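Local coordinates for Old Yellow Enzyme (Pichia, PDB 6AGZ), which probably catalyses the asymmetric reduction of enone carbon-carbon double bonds with its bound flavin mononucleotide, as other old yellow enzymes do, at residues 160-165 against 207-212; 170-175 against 182-187; 215-220 against 262-267; 222-227 against 234-239. One frame throughout, in Å; residues are numbered along the deposited sequence.

Overall arrangement
Followed from the N terminus, helix 158-179 supplies the first segments of both contact 1 and contact 2. Contact 2 closes the short connection from this helix to barrel strand 183-187, and it does so within the longer loop that contact 1 completes when the chain returns at 207-212. Contact 3 opens next, at 215-220, and joins helix 218-231 to helix 258-274. Within that second loop lies contact 4, where helix 218-231 folds back on strand 236-240. Contacts 2 and 4 are 8 Å apart between centres, on neighbouring strands that both reach FMN. Farther out, contact 1 ties helix 158-179 to the loop before helix 213-216, and contact 3 joins two outer helices.

Contact 1 (160-165 against 207-212); sequences QIEQTK and DKYGGS
I161 of helix 158-179 lies over one face of the Y209 ring, joining the outer helical layer of the TIM barrel to the loop that leads into helix 213-216. This part of the loop starts with an Asx turn: D207 OD1 takes the backbone N-H of Y209 at 3.0 Å, from above the carboxylate plane, while OD2 is held by a salt bridge to R205. A type I beta turn spans D207 to G210 and is closed by the backbone bond from G210 N to D207 O. K208 contributes its carbonyl O to R218 NE of helix 218-231. Y209 carries the contact. I161 CG2 stands 4.3 Å from the centroid of the Y209 ring and 24° off the normal, a CH-pi contact shifted to the rim, with CG2 3.9 Å from Y209 CZ. I161 CD1 adds a touch at Y209 CD2, 4.0 Å away. The buried tyrosine's hydroxyl is hydrogen-bonded to E222 OE1, which also pairs with K165. K165, bent at chi3 (94°), brings NZ to 3.7 Å from Y209 OH and into a salt bridge with E162 OE2 at 3.1 Å. At the end of the segment S212 is the N-cap of helix 213-216, its OG bonded to N215 N.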
# COMPACT_ATOMS: atom_id res chain seq x y z
N GLN A 160 6.69 -0.55 31.48
CA GLN A 160 7.77 0.10 30.74
C GLN A 160 7.25 0.78 29.48
O GLN A 160 7.81 1.80 29.05
CB GLN A 160 8.85 -0.93 30.39
CG GLN A 160 9.63 -1.42 31.60
CD GLN A 160 10.56 -2.58 31.28
OE1 GLN A 160 10.22 -3.46 30.48
NE2 GLN A 160 11.74 -2.58 31.89
N ILE A 161 6.19 0.25 28.87
CA ILE A 161 5.61 0.89 27.69
C ILE A 161 4.90 2.18 28.08
O ILE A 161 5.06 3.22 27.43
CB ILE A 161 4.67 -0.09 26.96
CG1 ILE A 161 5.46 -1.27 26.40
CG2 ILE A 161 3.90 0.62 25.86
CD1 ILE A 161 4.60 -2.37 25.80
N GLU A 162 4.10 2.12 29.15
CA GLU A 162 3.49 3.33 29.69
C GLU A 162 4.54 4.39 29.99
O GLU A 162 4.38 5.57 29.63
CB GLU A 162 2.69 2.99 30.95
CG GLU A 162 1.46 2.14 30.70
CD GLU A 162 0.36 2.92 30.01
OE1 GLU A 162 -0.02 4.00 30.51
OE2 GLU A 162 -0.12 2.46 28.95
N GLN A 163 5.62 3.99 30.65
CA GLN A 163 6.69 4.93 30.96
C GLN A 163 7.34 5.47 29.69
O GLN A 163 7.77 6.63 29.65
CB GLN A 163 7.74 4.26 31.85
CG GLN A 163 8.75 5.23 32.44
CD GLN A 163 8.10 6.29 33.30
OE1 GLN A 163 7.31 5.98 34.19
NE2 GLN A 163 8.42 7.56 33.04
N THR A 164 7.43 4.65 28.65
CA THR A 164 7.94 5.13 27.37
C THR A 164 7.06 6.24 26.82
O THR A 164 7.55 7.29 26.37
CB THR A 164 8.04 3.98 26.37
OG1 THR A 164 9.04 3.05 26.81
CG2 THR A 164 8.42 4.50 24.99
N LYS A 165 5.74 6.04 26.85
CA LYS A 165 4.81 7.07 26.39
C LYS A 165 4.99 8.36 27.19
O LYS A 165 5.14 9.45 26.61
CB LYS A 165 3.38 6.56 26.49
CG LYS A 165 3.16 5.23 25.79
CD LYS A 165 2.01 4.45 26.41
CE LYS A 165 0.71 4.72 25.69
NZ LYS A 165 -0.44 4.02 26.33
N ASP A 207 0.21 -9.58 23.20
CA ASP A 207 -0.74 -8.64 23.77
C ASP A 207 -1.17 -7.66 22.67
O ASP A 207 -0.93 -7.88 21.48
CB ASP A 207 -0.16 -7.94 25.00
CG ASP A 207 1.11 -7.16 24.70
OD1 ASP A 207 1.45 -6.95 23.52
OD2 ASP A 207 1.78 -6.75 25.68
N LYS A 208 -1.83 -6.57 23.06
CA LYS A 208 -2.37 -5.64 22.07
C LYS A 208 -1.29 -4.81 21.37
O LYS A 208 -1.64 -3.97 20.54
CB LYS A 208 -3.39 -4.71 22.73
CG LYS A 208 -2.80 -3.71 23.70
CD LYS A 208 -3.83 -2.65 24.05
CE LYS A 208 -3.30 -1.66 25.08
NZ LYS A 208 -4.29 -0.57 25.35
N TYR A 209 -0.01 -5.01 21.68
CA TYR A 209 1.06 -4.29 21.00
C TYR A 209 1.78 -5.15 19.96
O TYR A 209 2.81 -4.73 19.43
CB TYR A 209 2.06 -3.73 22.02
CG TYR A 209 1.50 -2.57 22.81
CD1 TYR A 209 1.44 -1.30 22.26
CD2 TYR A 209 1.04 -2.75 24.11
CE1 TYR A 209 0.93 -0.23 22.97
CE2 TYR A 209 0.53 -1.68 24.83
CZ TYR A 209 0.48 -0.43 24.26
OH TYR A 209 -0.03 0.63 24.98
N GLY A 210 1.26 -6.34 19.67
CA GLY A 210 1.80 -7.18 18.62
C GLY A 210 0.75 -8.15 18.14
O GLY A 210 -0.33 -8.28 18.72
N GLY A 211 1.09 -8.85 17.05
CA GLY A 211 0.23 -9.87 16.50
C GLY A 211 -0.69 -9.44 15.38
O GLY A 211 -1.41 -10.28 14.83
N SER A 212 -0.70 -8.16 15.03
CA SER A 212 -1.49 -7.69 13.90
C SER A 212 -0.92 -6.35 13.44
O SER A 212 -0.04 -5.78 14.09
CB SER A 212 -2.98 -7.56 14.25
OG SER A 212 -3.21 -6.44 15.09

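Contact 2 (170-175 against 182-187); sequences NAAKNA and DMVEVH. With FMN (flavin mononucleotide), chain C.
A172 and V184 mark the nearest passage of the two backbones, their CA atoms 6.2 Å apart where helix 158-179 lies against barrel strand 183-187. No hydrogen bond crosses between the segments, and the join is apolar and buried. V184 fills it with both methyls. With chi1 at 68°, CG1 stands between the backbone N and the carbonyl carbon and reaches A172 CB at 4.1 Å, while CG2 lies 4.4 Å from A175 CB. The two alanines, one helical turn apart, allow this close approach. At the C-terminal end of the strand, away from the helix, H187 lies in the flavin pocket: FMN O2 sits above one face of its imidazole, toward the rim, 3.4 Å from H187 NE2. The ring also meets that of W112, their planes nearly parallel, and its ND1 is hydrogen-bonded to A189 N. With an alanine at H187, that side of FMN O2 would probably be uncovered and A189 N left without its imidazole partner. Strands 106-112 and 183-187, parallel neighbours, are linked by helix 158-179 in a beta-alpha-beta crossover; on the other side V184 pairs through its backbone with strand 236-240, and V227 of helix 218-231 packs on both A172 and V184.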
# COMPACT_ATOMS: atom_id res chain seq x y z
N ASN A 170 7.07 14.02 27.93
CA ASN A 170 7.95 14.94 28.65
C ASN A 170 9.02 15.52 27.74
O ASN A 170 9.31 16.73 27.79
CB ASN A 170 8.58 14.24 29.85
CG ASN A 170 9.61 15.09 30.56
OD1 ASN A 170 9.28 16.09 31.19
ND2 ASN A 170 10.88 14.70 30.45
N ALA A 171 9.63 14.68 26.90
CA ALA A 171 10.66 15.17 25.98
C ALA A 171 10.07 16.13 24.95
O ALA A 171 10.70 17.13 24.60
CB ALA A 171 11.35 13.99 25.29
N ALA A 172 8.87 15.83 24.45
CA ALA A 172 8.23 16.73 23.50
C ALA A 172 7.92 18.08 24.13
O ALA A 172 8.10 19.13 23.50
CB ALA A 172 6.95 16.09 22.95
N LYS A 173 7.45 18.08 25.39
CA LYS A 173 7.19 19.34 26.07
C LYS A 173 8.48 20.12 26.31
O LYS A 173 8.51 21.34 26.14
CB LYS A 173 6.46 19.08 27.39
CG LYS A 173 5.01 18.66 27.23
CD LYS A 173 4.42 18.16 28.54
CE LYS A 173 4.38 19.26 29.59
NZ LYS A 173 3.44 20.36 29.21
N ASN A 174 9.55 19.43 26.71
CA ASN A 174 10.84 20.10 26.88
C ASN A 174 11.31 20.73 25.57
O ASN A 174 11.81 21.86 25.56
CB ASN A 174 11.89 19.12 27.40
CG ASN A 174 11.64 18.71 28.84
OD1 ASN A 174 10.88 19.36 29.56
ND2 ASN A 174 12.29 17.64 29.27
N ALA A 175 11.16 20.01 24.46
CA ALA A 175 11.63 20.52 23.17
C ALA A 175 10.81 21.71 22.72
O ALA A 175 11.35 22.79 22.43
CB ALA A 175 11.59 19.40 22.13
N ASP A 182 10.53 24.32 16.73
CA ASP A 182 9.31 24.54 15.95
C ASP A 182 8.49 23.26 15.84
O ASP A 182 7.26 23.31 15.85
CB ASP A 182 9.66 25.08 14.57
CG ASP A 182 10.38 26.41 14.63
OD1 ASP A 182 9.71 27.44 14.85
OD2 ASP A 182 11.61 26.44 14.46
N MET A 183 9.15 22.11 15.73
CA MET A 183 8.47 20.82 15.70
C MET A 183 9.25 19.83 16.56
O MET A 183 10.38 20.09 16.98
CB MET A 183 8.33 20.26 14.28
CG MET A 183 7.55 21.13 13.32
SD MET A 183 8.64 22.16 12.33
CE MET A 183 7.46 22.89 11.19
N VAL A 184 8.61 18.69 16.80
CA VAL A 184 9.26 17.54 17.40
C VAL A 184 8.95 16.34 16.52
O VAL A 184 7.79 16.09 16.18
CB VAL A 184 8.82 17.32 18.87
CG1 VAL A 184 7.35 16.90 18.98
CG2 VAL A 184 9.73 16.33 19.55
N GLU A 185 9.99 15.63 16.08
CA GLU A 185 9.85 14.57 15.10
C GLU A 185 10.07 13.22 15.78
O GLU A 185 11.12 12.99 16.38
CB GLU A 185 10.84 14.74 13.94
CG GLU A 185 10.83 13.58 12.97
CD GLU A 185 11.79 13.78 11.81
OE1 GLU A 185 11.96 14.93 11.37
OE2 GLU A 185 12.38 12.78 11.35
N VAL A 186 9.07 12.35 15.67
CA VAL A 186 9.15 11.02 16.27
C VAL A 186 9.91 10.11 15.31
O VAL A 186 9.45 9.84 14.20
CB VAL A 186 7.75 10.48 16.58
CG1 VAL A 186 7.84 9.04 16.99
CG2 VAL A 186 7.10 11.30 17.68
N HIS A 187 11.09 9.66 15.73
CA HIS A 187 11.89 8.72 14.96
C HIS A 187 11.27 7.34 15.09
O HIS A 187 11.31 6.73 16.17
CB HIS A 187 13.34 8.73 15.45
CG HIS A 187 14.29 8.02 14.54
ND1 HIS A 187 13.89 7.12 13.58
CD2 HIS A 187 15.64 8.08 14.45
CE1 HIS A 187 14.94 6.65 12.94
NE2 HIS A 187 16.02 7.22 13.45
N1 FMN C . 18.31 9.59 10.02
C2 FMN C . 17.50 9.72 11.13
O2 FMN C . 16.28 9.62 11.02
N3 FMN C . 18.06 9.95 12.37
C4 FMN C . 19.42 10.07 12.50
O4 FMN C . 19.93 10.28 13.61
C4A FMN C . 20.24 9.94 11.39
N5 FMN C . 21.60 10.06 11.52
C5A FMN C . 22.42 9.94 10.42
C6 FMN C . 23.80 10.05 10.56
C7 FMN C . 24.63 9.93 9.46
C7M FMN C . 26.11 10.06 9.61
C8 FMN C . 24.08 9.69 8.20
C8M FMN C . 24.97 9.56 7.01
C9 FMN C . 22.70 9.58 8.06
C9A FMN C . 21.87 9.70 9.16
N10 FMN C . 20.50 9.58 9.03
C10 FMN C . 19.68 9.70 10.14
C1' FMN C . 19.89 9.33 7.67
C2' FMN C . 19.73 10.69 6.98
O2' FMN C . 18.84 11.49 7.74
C3' FMN C . 19.24 10.59 5.54
O3' FMN C . 17.95 10.03 5.51
C4' FMN C . 20.19 9.75 4.70
O4' FMN C . 21.52 10.16 4.93
C5' FMN C . 19.89 9.87 3.21
O5' FMN C . 19.91 11.23 2.84
P FMN C . 21.11 11.81 1.93
O1P FMN C . 21.25 10.95 0.70
O2P FMN C . 20.81 13.23 1.52
O3P FMN C . 22.39 11.78 2.73

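Contact 3 (215-220 against 262-267); sequences NRARLL and FGYILS
A217 CB meets the Y264 ring at its edge, in the ring plane, 3.9 Å from CE2 and 4.0 Å from CD2. The other flat group, the R218 guanidinium, has the N215 amide at its own edge: R218 NH2 donates to N215 OD1 at 2.7 Å, nearly straight (169°), with the acceptor in the guanidinium plane. Here two outer helices of the TIM barrel pack on each other: helix 218-231, which follows strand 183-187, and helix 258-274, the one after strand 236-240. Their backbones are close enough at A217 and I265, with CA atoms 6.5 Å apart, that the small alanine side chain suits the place. I265 CG1 abuts A217 CB at 3.6 Å. I213 of the second subunit packs on Y264, which brings this helix pair to the subunit interface, while inward L220 and I265 both rest on L240 of the barrel. L220 and I265 cross at about a right angle: with CG anti to the backbone N (chi1 171°), the leucine sets CD2 3.8 Å from I265 CG2. With an alanine replacing I265, L220 CD2 would probably lose this neighbour and A217 CB its packing on CG1. I265 CD1 touches both residues, 4.0 Å from A217 CB and 4.2 Å from L220 CD2.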
# COMPACT_ATOMS: atom_id res chain seq x y z
N ASN A 215 -2.02 -3.78 15.93
CA ASN A 215 -1.31 -3.93 17.19
C ASN A 215 0.15 -3.51 17.07
O ASN A 215 0.70 -2.90 17.99
CB ASN A 215 -1.41 -5.38 17.68
CG ASN A 215 -2.80 -5.73 18.17
OD1 ASN A 215 -3.73 -4.92 18.06
ND2 ASN A 215 -2.96 -6.93 18.70
N ARG A 216 0.80 -3.85 15.96
CA ARG A 216 2.21 -3.48 15.79
C ARG A 216 2.38 -1.98 15.64
O ARG A 216 3.41 -1.43 16.05
CB ARG A 216 2.81 -4.21 14.58
CG ARG A 216 3.12 -5.67 14.84
CD ARG A 216 3.83 -6.30 13.65
NE ARG A 216 2.97 -6.36 12.47
CZ ARG A 216 2.19 -7.39 12.17
NH1 ARG A 216 1.44 -7.36 11.08
NH2 ARG A 216 2.16 -8.45 12.96
N ALA A 217 1.40 -1.29 15.06
CA ALA A 217 1.44 0.15 14.92
C ALA A 217 0.89 0.88 16.13
O ALA A 217 0.90 2.12 16.15
CB ALA A 217 0.65 0.58 13.67
N ARG A 218 0.43 0.15 17.15
CA ARG A 218 -0.31 0.78 18.24
C ARG A 218 0.57 1.71 19.06
O ARG A 218 0.17 2.83 19.38
CB ARG A 218 -0.93 -0.29 19.14
CG ARG A 218 -1.80 0.28 20.25
CD ARG A 218 -2.56 -0.80 20.98
NE ARG A 218 -3.18 -1.75 20.07
CZ ARG A 218 -4.31 -1.53 19.41
NH1 ARG A 218 -4.96 -0.38 19.57
NH2 ARG A 218 -4.80 -2.46 18.60
N LEU A 219 1.78 1.27 19.41
CA LEU A 219 2.65 2.10 20.25
C LEU A 219 2.96 3.42 19.57
O LEU A 219 2.88 4.49 20.20
CB LEU A 219 3.94 1.34 20.59
CG LEU A 219 4.75 1.88 21.78
CD1 LEU A 219 5.58 0.77 22.41
CD2 LEU A 219 5.65 3.03 21.38
N LEU A 220 3.34 3.38 18.29
CA LEU A 220 3.62 4.60 17.56
C LEU A 220 2.43 5.55 17.59
O LEU A 220 2.58 6.74 17.90
CB LEU A 220 4.01 4.28 16.11
CG LEU A 220 4.12 5.49 15.19
CD1 LEU A 220 5.25 6.41 15.63
CD2 LEU A 220 4.30 5.07 13.74
N PHE A 262 2.78 -0.18 6.94
CA PHE A 262 2.99 1.26 6.89
C PHE A 262 1.89 1.97 6.11
O PHE A 262 1.63 3.15 6.34
CB PHE A 262 4.36 1.57 6.29
CG PHE A 262 5.50 1.04 7.11
CD1 PHE A 262 6.13 1.85 8.04
CD2 PHE A 262 5.93 -0.27 6.97
CE1 PHE A 262 7.18 1.37 8.80
CE2 PHE A 262 6.98 -0.76 7.73
CZ PHE A 262 7.60 0.06 8.65
N GLY A 263 1.24 1.26 5.18
CA GLY A 263 0.04 1.81 4.57
C GLY A 263 -1.05 2.08 5.59
O GLY A 263 -1.72 3.12 5.54
N TYR A 264 -1.22 1.17 6.55
CA TYR A 264 -2.17 1.40 7.63
C TYR A 264 -1.71 2.55 8.52
O TYR A 264 -2.54 3.37 8.95
CB TYR A 264 -2.35 0.13 8.46
CG TYR A 264 -3.03 0.36 9.79
CD1 TYR A 264 -4.42 0.45 9.89
CD2 TYR A 264 -2.29 0.49 10.96
CE1 TYR A 264 -5.04 0.67 11.10
CE2 TYR A 264 -2.90 0.71 12.18
CZ TYR A 264 -4.27 0.80 12.25
OH TYR A 264 -4.88 1.01 13.46
N ILE A 265 -0.42 2.63 8.83
CA ILE A 265 0.08 3.74 9.65
C ILE A 265 -0.24 5.07 8.98
O ILE A 265 -0.81 5.99 9.60
CB ILE A 265 1.58 3.58 9.92
CG1 ILE A 265 1.84 2.35 10.79
CG2 ILE A 265 2.14 4.84 10.58
CD1 ILE A 265 3.30 2.06 11.03
N LEU A 266 0.11 5.20 7.70
CA LEU A 266 -0.18 6.43 6.96
C LEU A 266 -1.67 6.72 6.91
O LEU A 266 -2.09 7.87 7.03
CB LEU A 266 0.39 6.34 5.55
CG LEU A 266 1.91 6.38 5.41
CD1 LEU A 266 2.30 6.14 3.97
CD2 LEU A 266 2.46 7.72 5.89
N SER A 267 -2.48 5.67 6.73
CA SER A 267 -3.93 5.86 6.72
C SER A 267 -4.42 6.42 8.05
O SER A 267 -5.32 7.27 8.08
CB SER A 267 -4.63 4.54 6.41
OG SER A 267 -6.04 4.70 6.39

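Contact 4 (222-227 against 234-239); sequences EVIDLV and DHVAVR. With FMN (flavin mononucleotide), chain C.
V227 and V236 meet methyl to methyl, V227 CG1 lying 3.6 Å from V236 CG2, where helix 218-231 runs back over barrel strand 236-240 with the two short axes at 161°, close to antiparallel. One turn earlier I224 reaches over with CD1 to lie 4.4 Å from V238 CB and a similar distance from V236, also approaching the carbonyl A237 O, so I224 and V227 cover much of this buried, largely apolar face. The strand then carries R239 to the cofactor. Its CB packs against the E185 carboxylate of the adjacent strand. CG stands anti to the backbone N (chi1 -173°), which extends the chain from the strand toward the flavin. CD passes 3.4 Å from FMN O2, and the bend at chi3 turns the guanidinium along the pyrimidine edge and the ribityl chain. NE has a weak hydrogen bond to S283 OG. NH1 is the doubly engaged nitrogen: it donates to FMN O2 at 2.8 Å and, almost straight at 170°, to O2' at 2.9 Å. FMN N1 lies in the guanidinium plane beside it. NH2 makes a weak bond to O3' at 2.9 Å. A guanidinium at N1 and O2 would be expected to favour negative charge on the reduced flavin. Strand 183-187, helix 218-231 and strand 236-240 form a right-handed beta-alpha-beta crossover, the repeating unit of the TIM barrel, whose strand ends build the FMN site of old yellow enzymes.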
# COMPACT_ATOMS: atom_id res chain seq x y z
N GLU A 222 -0.12 5.68 19.63
CA GLU A 222 -0.41 6.19 20.97
C GLU A 222 0.56 7.29 21.37
O GLU A 222 0.16 8.32 21.93
CB GLU A 222 -0.38 5.04 21.98
CG GLU A 222 -1.52 4.05 21.82
CD GLU A 222 -1.50 2.93 22.85
OE1 GLU A 222 -0.45 2.73 23.49
OE2 GLU A 222 -2.53 2.25 23.01
N VAL A 223 1.85 7.10 21.07
CA VAL A 223 2.84 8.15 21.31
C VAL A 223 2.46 9.41 20.53
O VAL A 223 2.50 10.52 21.06
CB VAL A 223 4.25 7.66 20.94
CG1 VAL A 223 5.23 8.82 20.94
CG2 VAL A 223 4.71 6.58 21.90
N ILE A 224 2.09 9.23 19.25
CA ILE A 224 1.72 10.37 18.42
C ILE A 224 0.52 11.11 19.01
O ILE A 224 0.50 12.34 19.06
CB ILE A 224 1.43 9.91 16.98
CG1 ILE A 224 2.70 9.38 16.32
CG2 ILE A 224 0.85 11.05 16.16
CD1 ILE A 224 3.84 10.37 16.30
N ASP A 225 -0.48 10.37 19.48
CA ASP A 225 -1.68 11.01 20.02
C ASP A 225 -1.37 11.77 21.30
O ASP A 225 -1.83 12.90 21.49
CB ASP A 225 -2.77 9.97 20.26
CG ASP A 225 -3.31 9.39 18.97
OD1 ASP A 225 -3.14 10.03 17.91
OD2 ASP A 225 -3.91 8.29 19.01
N LEU A 226 -0.58 11.16 22.20
CA LEU A 226 -0.22 11.85 23.44
C LEU A 226 0.60 13.11 23.16
O LEU A 226 0.37 14.16 23.78
CB LEU A 226 0.53 10.90 24.37
CG LEU A 226 -0.33 9.90 25.13
CD1 LEU A 226 0.53 8.81 25.76
CD2 LEU A 226 -1.15 10.61 26.20
N VAL A 227 1.55 13.02 22.22
CA VAL A 227 2.38 14.18 21.90
C VAL A 227 1.54 15.27 21.24
O VAL A 227 1.74 16.47 21.51
CB VAL A 227 3.57 13.75 21.03
CG1 VAL A 227 4.31 14.97 20.50
CG2 VAL A 227 4.52 12.87 21.82
N ASP A 234 0.45 20.55 14.73
CA ASP A 234 1.33 21.31 13.86
C ASP A 234 2.75 21.44 14.40
O ASP A 234 3.61 22.01 13.71
CB ASP A 234 0.75 22.70 13.59
CG ASP A 234 0.04 23.28 14.80
OD1 ASP A 234 0.40 22.91 15.94
OD2 ASP A 234 -0.89 24.09 14.61
N HIS A 235 3.03 20.92 15.59
CA HIS A 235 4.38 20.86 16.14
C HIS A 235 4.91 19.43 16.21
O HIS A 235 5.89 19.17 16.91
CB HIS A 235 4.43 21.51 17.52
CG HIS A 235 3.98 22.94 17.54
ND1 HIS A 235 4.84 23.99 17.29
CD2 HIS A 235 2.77 23.49 17.80
CE1 HIS A 235 4.17 25.13 17.38
NE2 HIS A 235 2.92 24.85 17.69
N VAL A 236 4.27 18.50 15.50
CA VAL A 236 4.59 17.08 15.59
C VAL A 236 4.88 16.54 14.20
O VAL A 236 4.26 16.96 13.22
CB VAL A 236 3.44 16.28 16.26
CG1 VAL A 236 3.80 14.81 16.39
CG2 VAL A 236 3.12 16.86 17.62
N ALA A 237 5.82 15.61 14.12
CA ALA A 237 6.16 14.92 12.88
C ALA A 237 6.57 13.49 13.21
O ALA A 237 6.59 13.09 14.38
CB ALA A 237 7.26 15.66 12.12
N VAL A 238 6.90 12.73 12.17
CA VAL A 238 7.30 11.33 12.33
C VAL A 238 8.10 10.93 11.11
O VAL A 238 7.90 11.46 10.01
CB VAL A 238 6.06 10.42 12.54
CG1 VAL A 238 5.18 10.41 11.29
CG2 VAL A 238 6.47 9.01 12.93
N ARG A 239 9.03 10.00 11.30
CA ARG A 239 9.80 9.45 10.19
C ARG A 239 9.58 7.95 10.09
O ARG A 239 9.56 7.24 11.11
CB ARG A 239 11.30 9.74 10.34
CG ARG A 239 12.10 9.32 9.11
CD ARG A 239 13.51 9.85 9.14
NE ARG A 239 13.90 10.37 7.83
CZ ARG A 239 15.15 10.68 7.48
NH1 ARG A 239 16.14 10.51 8.35
NH2 ARG A 239 15.40 11.15 6.27
N1 FMN C . 18.31 9.59 10.02
C2 FMN C . 17.50 9.72 11.13
O2 FMN C . 16.28 9.62 11.02
N3 FMN C . 18.06 9.95 12.37
C4 FMN C . 19.42 10.07 12.50
O4 FMN C . 19.93 10.28 13.61
C4A FMN C . 20.24 9.94 11.39
N5 FMN C . 21.60 10.06 11.52
C5A FMN C . 22.42 9.94 10.42
C6 FMN C . 23.80 10.05 10.56
C7 FMN C . 24.63 9.93 9.46
C7M FMN C . 26.11 10.06 9.61
C8 FMN C . 24.08 9.69 8.20
C8M FMN C . 24.97 9.56 7.01
C9 FMN C . 22.70 9.58 8.06
C9A FMN C . 21.87 9.70 9.16
N10 FMN C . 20.50 9.58 9.03
C10 FMN C . 19.68 9.70 10.14
C1' FMN C . 19.89 9.33 7.67
C2' FMN C . 19.73 10.69 6.98
O2' FMN C . 18.84 11.49 7.74
C3' FMN C . 19.24 10.59 5.54
O3' FMN C . 17.95 10.03 5.51
C4' FMN C . 20.19 9.75 4.70
O4' FMN C . 21.52 10.16 4.93
C5' FMN C . 19.89 9.87 3.21
O5' FMN C . 19.91 11.23 2.84
P FMN C . 21.11 11.81 1.93
O1P FMN C . 21.25 10.95 0.70
O2P FMN C . 20.81 13.23 1.52
O3P FMN C . 22.39 11.78 2.73